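Local coordinates for protein phenylalanine--tRNA ligase beta subunit (Pyrococcus horikoshii, PDB 2CXI) that forms the beta half of an α2β2 synthetase charging tRNA(Phe) with phenylalanine, here as an N-terminal fragment holding the B3/4 editing domain, at residues Y82-E95 / A255-K269. Residues are numbered along the deposited sequence; the frame is centred on the assembly and turned at random.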
loop_
_atom_site.group_PDB
_atom_site.type_symbol
_atom_site.label_atom_id
_atom_site.label_comp_id
_atom_site.label_asym_id
_atom_site.label_seq_id
_atom_site.Cartn_x
_atom_site.Cartn_y
_atom_site.Cartn_z
ATOM N N TYR A 82 -30.826 -10.804 0.554
ATOM C CA TYR A 82 -29.558 -10.623 -0.173
ATOM C C TYR A 82 -28.386 -10.334 0.766
ATOM O O TYR A 82 -28.382 -9.299 1.429
ATOM C CB TYR A 82 -29.707 -9.468 -1.165
ATOM C CG TYR A 82 -30.739 -9.741 -2.228
ATOM C CD1 TYR A 82 -30.458 -10.602 -3.299
ATOM C CD2 TYR A 82 -31.978 -9.126 -2.175
ATOM C CE1 TYR A 82 -31.411 -10.875 -4.252
ATOM C CE2 TYR A 82 -32.935 -9.377 -3.147
ATOM C CZ TYR A 82 -32.653 -10.248 -4.158
ATOM O OH TYR A 82 -33.622 -10.485 -5.093
ATOM N N GLU A 83 -27.398 -11.217 0.843
ATOM C CA GLU A 83 -26.254 -10.913 1.706
ATOM C C GLU A 83 -25.203 -10.117 0.896
ATOM O O GLU A 83 -24.911 -10.438 -0.260
ATOM C CB GLU A 83 -25.683 -12.207 2.252
ATOM C CG GLU A 83 -24.473 -12.078 3.148
ATOM C CD GLU A 83 -23.633 -13.334 3.073
ATOM O OE1 GLU A 83 -24.056 -14.363 3.630
ATOM O OE2 GLU A 83 -22.559 -13.294 2.438
ATOM N N VAL A 84 -24.680 -9.050 1.471
ATOM C CA VAL A 84 -23.658 -8.293 0.781
ATOM C C VAL A 84 -22.470 -8.311 1.721
ATOM O O VAL A 84 -22.607 -7.944 2.893
ATOM C CB VAL A 84 -24.118 -6.850 0.459
ATOM C CG1 VAL A 84 -22.959 -5.993 -0.143
ATOM C CG2 VAL A 84 -25.291 -6.894 -0.520
ATOM N N LYS A 85 -21.331 -8.766 1.235
ATOM C CA LYS A 85 -20.094 -8.667 2.028
ATOM C C LYS A 85 -19.148 -7.646 1.398
ATOM O O LYS A 85 -19.101 -7.530 0.196
ATOM C CB LYS A 85 -19.425 -10.030 2.081
ATOM C CG LYS A 85 -20.271 -11.021 2.842
ATOM C CD LYS A 85 -19.430 -12.068 3.511
ATOM C CE LYS A 85 -19.504 -13.382 2.804
ATOM N NZ LYS A 85 -19.065 -14.474 3.718
ATOM N N LYS A 86 -18.373 -6.921 2.201
ATOM C CA LYS A 86 -17.417 -5.963 1.619
ATOM C C LYS A 86 -16.299 -6.656 0.865
ATOM O O LYS A 86 -15.736 -7.638 1.359
ATOM C CB LYS A 86 -16.815 -5.068 2.687
ATOM C CG LYS A 86 -17.856 -4.327 3.466
ATOM C CD LYS A 86 -17.290 -3.025 3.922
ATOM C CE LYS A 86 -16.495 -3.190 5.173
ATOM N NZ LYS A 86 -16.133 -1.826 5.658
ATOM N N SER A 87 -16.024 -6.191 -0.359
ATOM C CA SER A 87 -14.807 -6.533 -1.048
ATOM C C SER A 87 -13.673 -5.659 -0.471
ATOM O O SER A 87 -13.868 -4.801 0.383
ATOM C CB SER A 87 -14.926 -6.304 -2.559
ATOM O OG SER A 87 -14.981 -4.919 -2.863
ATOM N N ASN A 88 -12.476 -5.877 -0.966
ATOM C CA ASN A 88 -11.359 -5.059 -0.533
ATOM C C ASN A 88 -11.110 -4.002 -1.614
ATOM O O ASN A 88 -9.963 -3.638 -1.885
ATOM C CB ASN A 88 -10.137 -5.992 -0.380
ATOM C CG ASN A 88 -8.898 -5.278 0.124
ATOM O OD1 ASN A 88 -7.793 -5.491 -0.421
ATOM N ND2 ASN A 88 -9.060 -4.417 1.165
ATOM N N VAL A 89 -12.169 -3.560 -2.283
ATOM C CA VAL A 89 -11.989 -2.723 -3.440
ATOM C C VAL A 89 -12.466 -1.290 -3.175
ATOM O O VAL A 89 -13.529 -1.057 -2.564
ATOM C CB VAL A 89 -12.678 -3.342 -4.688
ATOM C CG1 VAL A 89 -12.658 -2.413 -5.820
ATOM C CG2 VAL A 89 -11.978 -4.651 -5.091
ATOM N N THR A 90 -11.655 -0.344 -3.643
ATOM C CA THR A 90 -11.998 1.058 -3.701
ATOM C C THR A 90 -12.093 1.563 -5.140
ATOM O O THR A 90 -11.252 1.225 -6.007
ATOM C CB THR A 90 -10.915 1.874 -2.956
ATOM O OG1 THR A 90 -10.938 1.507 -1.571
ATOM C CG2 THR A 90 -11.271 3.339 -2.934
ATOM N N VAL A 91 -13.111 2.373 -5.395
ATOM C CA VAL A 91 -13.199 3.132 -6.652
ATOM C C VAL A 91 -13.220 4.623 -6.314
ATOM O O VAL A 91 -13.961 5.035 -5.457
ATOM C CB VAL A 91 -14.477 2.766 -7.478
ATOM C CG1 VAL A 91 -14.559 3.568 -8.811
ATOM C CG2 VAL A 91 -14.528 1.266 -7.682
ATOM N N TYR A 92 -12.404 5.408 -7.015
ATOM C CA TYR A 92 -12.389 6.863 -6.831
ATOM C C TYR A 92 -13.175 7.548 -7.918
ATOM O O TYR A 92 -12.946 7.283 -9.102
ATOM C CB TYR A 92 -10.948 7.365 -6.838
ATOM C CG TYR A 92 -10.156 6.750 -5.715
ATOM C CD1 TYR A 92 -10.206 7.314 -4.422
ATOM C CD2 TYR A 92 -9.371 5.592 -5.921
ATOM C CE1 TYR A 92 -9.481 6.743 -3.376
ATOM C CE2 TYR A 92 -8.628 5.027 -4.868
ATOM C CZ TYR A 92 -8.678 5.633 -3.608
ATOM O OH TYR A 92 -7.992 5.086 -2.537
ATOM N N VAL A 93 -14.121 8.395 -7.508
ATOM C CA VAL A 93 -14.854 9.260 -8.456
ATOM C C VAL A 93 -14.363 10.713 -8.456
ATOM O O VAL A 93 -14.484 11.430 -7.446
ATOM C CB VAL A 93 -16.396 9.184 -8.214
ATOM C CG1 VAL A 93 -17.157 10.071 -9.223
ATOM C CG2 VAL A 93 -16.834 7.745 -8.300
ATOM N N ASP A 94 -13.808 11.117 -9.599
ATOM C CA ASP A 94 -13.233 12.448 -9.807
ATOM C C ASP A 94 -14.250 13.589 -9.687
ATOM O O ASP A 94 -15.292 13.606 -10.384
ATOM C CB ASP A 94 -12.632 12.470 -11.205
ATOM C CG ASP A 94 -11.710 13.628 -11.440
ATOM O OD1 ASP A 94 -11.596 14.558 -10.595
ATOM O OD2 ASP A 94 -11.059 13.678 -12.482
ATOM N N GLU A 95 -13.967 14.553 -8.806
ATOM C CA GLU A 95 -14.851 15.713 -8.659
ATOM C C GLU A 95 -14.932 16.518 -9.927
ATOM O O GLU A 95 -15.921 17.206 -10.167
ATOM C CB GLU A 95 -14.428 16.620 -7.490
ATOM C CG GLU A 95 -13.081 17.306 -7.651
ATOM C CD GLU A 95 -12.776 18.243 -6.474
ATOM O OE1 GLU A 95 -13.725 18.589 -5.704
ATOM O OE2 GLU A 95 -11.588 18.618 -6.312
ATOM N N ALA A 255 -27.529 -12.353 -8.405
ATOM C CA ALA A 255 -27.765 -13.193 -7.222
ATOM C C ALA A 255 -28.708 -14.383 -7.525
ATOM O O ALA A 255 -28.556 -15.480 -6.956
ATOM C CB ALA A 255 -28.282 -12.370 -6.063
ATOM N N GLU A 256 -29.656 -14.177 -8.444
ATOM C CA GLU A 256 -30.567 -15.291 -8.852
ATOM C C GLU A 256 -29.852 -16.416 -9.572
ATOM O O GLU A 256 -30.383 -17.538 -9.665
ATOM C CB GLU A 256 -31.709 -14.804 -9.768
ATOM C CG GLU A 256 -32.745 -13.929 -9.074
ATOM C CD GLU A 256 -33.561 -14.647 -8.012
ATOM O OE1 GLU A 256 -34.095 -15.759 -8.240
ATOM O OE2 GLU A 256 -33.639 -14.091 -6.924
ATOM N N ARG A 257 -28.679 -16.116 -10.117
ATOM C CA ARG A 257 -27.787 -17.094 -10.741
ATOM C C ARG A 257 -26.689 -17.596 -9.765
ATOM O O ARG A 257 -25.676 -18.165 -10.197
ATOM C CB ARG A 257 -27.121 -16.457 -11.991
ATOM C CG ARG A 257 -28.154 -15.811 -12.943
ATOM C CD ARG A 257 -27.731 -15.824 -14.372
ATOM N NE ARG A 257 -28.771 -15.400 -15.325
ATOM C CZ ARG A 257 -29.604 -16.218 -15.959
ATOM N NH1 ARG A 257 -30.483 -15.701 -16.796
ATOM N NH2 ARG A 257 -29.594 -17.524 -15.737
ATOM N N GLY A 258 -26.869 -17.374 -8.462
ATOM C CA GLY A 258 -25.915 -17.903 -7.485
ATOM C C GLY A 258 -24.764 -16.943 -7.199
ATOM O O GLY A 258 -23.883 -17.252 -6.381
ATOM N N GLY A 259 -24.760 -15.771 -7.849
ATOM C CA GLY A 259 -23.727 -14.750 -7.583
ATOM C C GLY A 259 -23.684 -14.268 -6.138
ATOM O O GLY A 259 -24.721 -14.054 -5.488
ATOM N N LYS A 260 -22.478 -14.066 -5.624
ATOM C CA LYS A 260 -22.294 -13.523 -4.260
ATOM C C LYS A 260 -21.932 -12.044 -4.374
ATOM O O LYS A 260 -20.941 -11.698 -5.000
ATOM C CB LYS A 260 -21.261 -14.372 -3.476
ATOM C CG LYS A 260 -21.748 -15.870 -3.387
ATOM C CD LYS A 260 -20.745 -16.787 -2.692
ATOM C CE LYS A 260 -21.290 -18.243 -2.643
ATOM N NZ LYS A 260 -20.152 -19.245 -2.782
ATOM N N ILE A 261 -22.771 -11.178 -3.810
ATOM C CA ILE A 261 -22.674 -9.737 -4.068
ATOM C C ILE A 261 -21.684 -9.147 -3.070
ATOM O O ILE A 261 -21.778 -9.398 -1.863
ATOM C CB ILE A 261 -24.034 -9.059 -3.860
ATOM C CG1 ILE A 261 -25.075 -9.640 -4.809
ATOM C CG2 ILE A 261 -23.911 -7.512 -4.021
ATOM C CD1 ILE A 261 -26.514 -9.123 -4.510
ATOM N N ARG A 262 -20.740 -8.368 -3.579
ATOM C CA ARG A 262 -19.674 -7.804 -2.753
ATOM C C ARG A 262 -19.727 -6.313 -2.943
ATOM O O ARG A 262 -19.810 -5.847 -4.093
ATOM C CB ARG A 262 -18.320 -8.347 -3.215
ATOM C CG ARG A 262 -18.173 -9.874 -3.067
ATOM C CD ARG A 262 -18.396 -10.302 -1.622
ATOM N NE ARG A 262 -18.312 -11.730 -1.364
ATOM C CZ ARG A 262 -19.300 -12.464 -0.850
ATOM N NH1 ARG A 262 -20.502 -11.916 -0.571
ATOM N NH2 ARG A 262 -19.093 -13.748 -0.626
ATOM N N SER A 263 -19.693 -5.554 -1.847
ATOM C CA SER A 263 -19.768 -4.114 -1.927
ATOM C C SER A 263 -18.389 -3.517 -2.177
ATOM O O SER A 263 -17.364 -4.144 -1.894
ATOM C CB SER A 263 -20.376 -3.503 -0.663
ATOM O OG SER A 263 -19.561 -3.715 0.457
ATOM N N VAL A 264 -18.371 -2.309 -2.725
ATOM C CA VAL A 264 -17.119 -1.610 -2.920
ATOM C C VAL A 264 -17.249 -0.237 -2.238
ATOM O O VAL A 264 -18.379 0.261 -2.012
ATOM C CB VAL A 264 -16.620 -1.554 -4.424
ATOM C CG1 VAL A 264 -17.138 -2.722 -5.304
ATOM C CG2 VAL A 264 -16.830 -0.246 -5.068
ATOM N N ARG A 265 -16.098 0.321 -1.856
ATOM C CA ARG A 265 -15.998 1.655 -1.242
ATOM C C ARG A 265 -15.828 2.669 -2.357
ATOM O O ARG A 265 -14.894 2.579 -3.149
ATOM C CB ARG A 265 -14.766 1.659 -0.298
ATOM C CG ARG A 265 -14.556 2.901 0.516
ATOM C CD ARG A 265 -13.451 2.709 1.618
ATOM N NE ARG A 265 -12.180 2.891 0.994
ATOM C CZ ARG A 265 -11.418 3.979 1.069
ATOM N NH1 ARG A 265 -11.727 5.027 1.829
ATOM N NH2 ARG A 265 -10.299 3.980 0.381
ATOM N N VAL A 266 -16.743 3.628 -2.450
ATOM C CA VAL A 266 -16.699 4.556 -3.536
ATOM C C VAL A 266 -16.406 5.932 -2.929
ATOM O O VAL A 266 -17.236 6.462 -2.184
ATOM C CB VAL A 266 -17.998 4.623 -4.350
ATOM C CG1 VAL A 266 -17.787 5.461 -5.639
ATOM C CG2 VAL A 266 -18.530 3.202 -4.694
ATOM N N VAL A 267 -15.260 6.479 -3.304
ATOM C CA VAL A 267 -14.690 7.711 -2.718
ATOM C C VAL A 267 -14.876 8.917 -3.642
ATOM O O VAL A 267 -14.321 9.015 -4.778
ATOM C CB VAL A 267 -13.195 7.477 -2.269
ATOM C CG1 VAL A 267 -12.614 8.727 -1.486
ATOM C CG2 VAL A 267 -13.096 6.282 -1.406
ATOM N N TYR A 268 -15.688 9.840 -3.163
ATOM C CA TYR A 268 -15.884 11.116 -3.800
ATOM C C TYR A 268 -15.054 12.161 -3.041
ATOM O O TYR A 268 -14.505 11.855 -2.007
ATOM C CB TYR A 268 -17.365 11.488 -3.756
ATOM C CG TYR A 268 -18.262 10.695 -4.707
ATOM C CD1 TYR A 268 -18.582 9.357 -4.442
ATOM C CD2 TYR A 268 -18.765 11.289 -5.879
ATOM C CE1 TYR A 268 -19.443 8.618 -5.323
ATOM C CE2 TYR A 268 -19.595 10.556 -6.772
ATOM C CZ TYR A 268 -19.914 9.244 -6.475
ATOM O OH TYR A 268 -20.745 8.557 -7.327
ATOM N N LYS A 269 -14.944 13.376 -3.551
ATOM C CA LYS A 269 -14.160 14.395 -2.850
ATOM C C LYS A 269 -14.705 14.640 -1.439
ATOM O O LYS A 269 -13.934 14.580 -0.491
ATOM C CB LYS A 269 -14.040 15.701 -3.648
ATOM C CG LYS A 269 -13.188 16.792 -2.978
ATOM C CD LYS A 269 -11.719 16.342 -2.813
ATOM C CE LYS A 269 -10.858 17.421 -2.131
ATOM N NZ LYS A 269 -10.863 18.695 -2.936
HETATM O O HOH W 1 -24.972 -12.250 -2.201
HETATM O O HOH W 2 -8.548 6.079 -0.081
HETATM O O HOH W 3 -15.864 13.472 -6.201
#
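Tyr82 sets the edge of its ring against Ala255 CB, the CE1 to CB distance being 3.9 Å, just before strands 84-93 and 260-267 join as parallel neighbours in the mixed sheet of the B3/4 region. At the entry a water links Glu83 O to Ile261 N. Long salt bridges from Glu83 OE2 to Lys85 NZ and Arg262 NH1 probably offset the like charges of Lys85 NZ and Arg262 NH2, 4.4 Å apart. Lys85 lies alongside Arg262, its CB over one guanidinium face; Lys260 CB packs on the opposite face. Lys85 O takes Ser263 N before the chain reaches a beta bulge, where the register slips by two residues. There Ser87, with OG wedged between its own N and carbonyl carbon (chi1 70°), grips Ser263 O twice, through N at 2.9 Å and OG at 2.7 Å; the same OG accepts from Val89 N in an ST turn. Regular pairing resumes from Val89 O. Arg265 holds Thr90 OG1 side-on and nearly in the guanidinium plane, NE and NH2 each 3.2 Å from it, while the strongest polar partner of Thr90 OG1 is Gly16 O of the second subunit and Glu272 pairs with Arg265 NH1. Val91 CG2 meets Val264 CG2. Tyr92 runs beside Val267; one water joins its OH to Arg265 NH2, and Ser18 N of the second subunit hydrogen-bonds that OH. Finally Val93 places CB over the centre of the Tyr268 ring, a CH-pi contact 3.8 Å from the centroid, with CG2 against Val266 CG1.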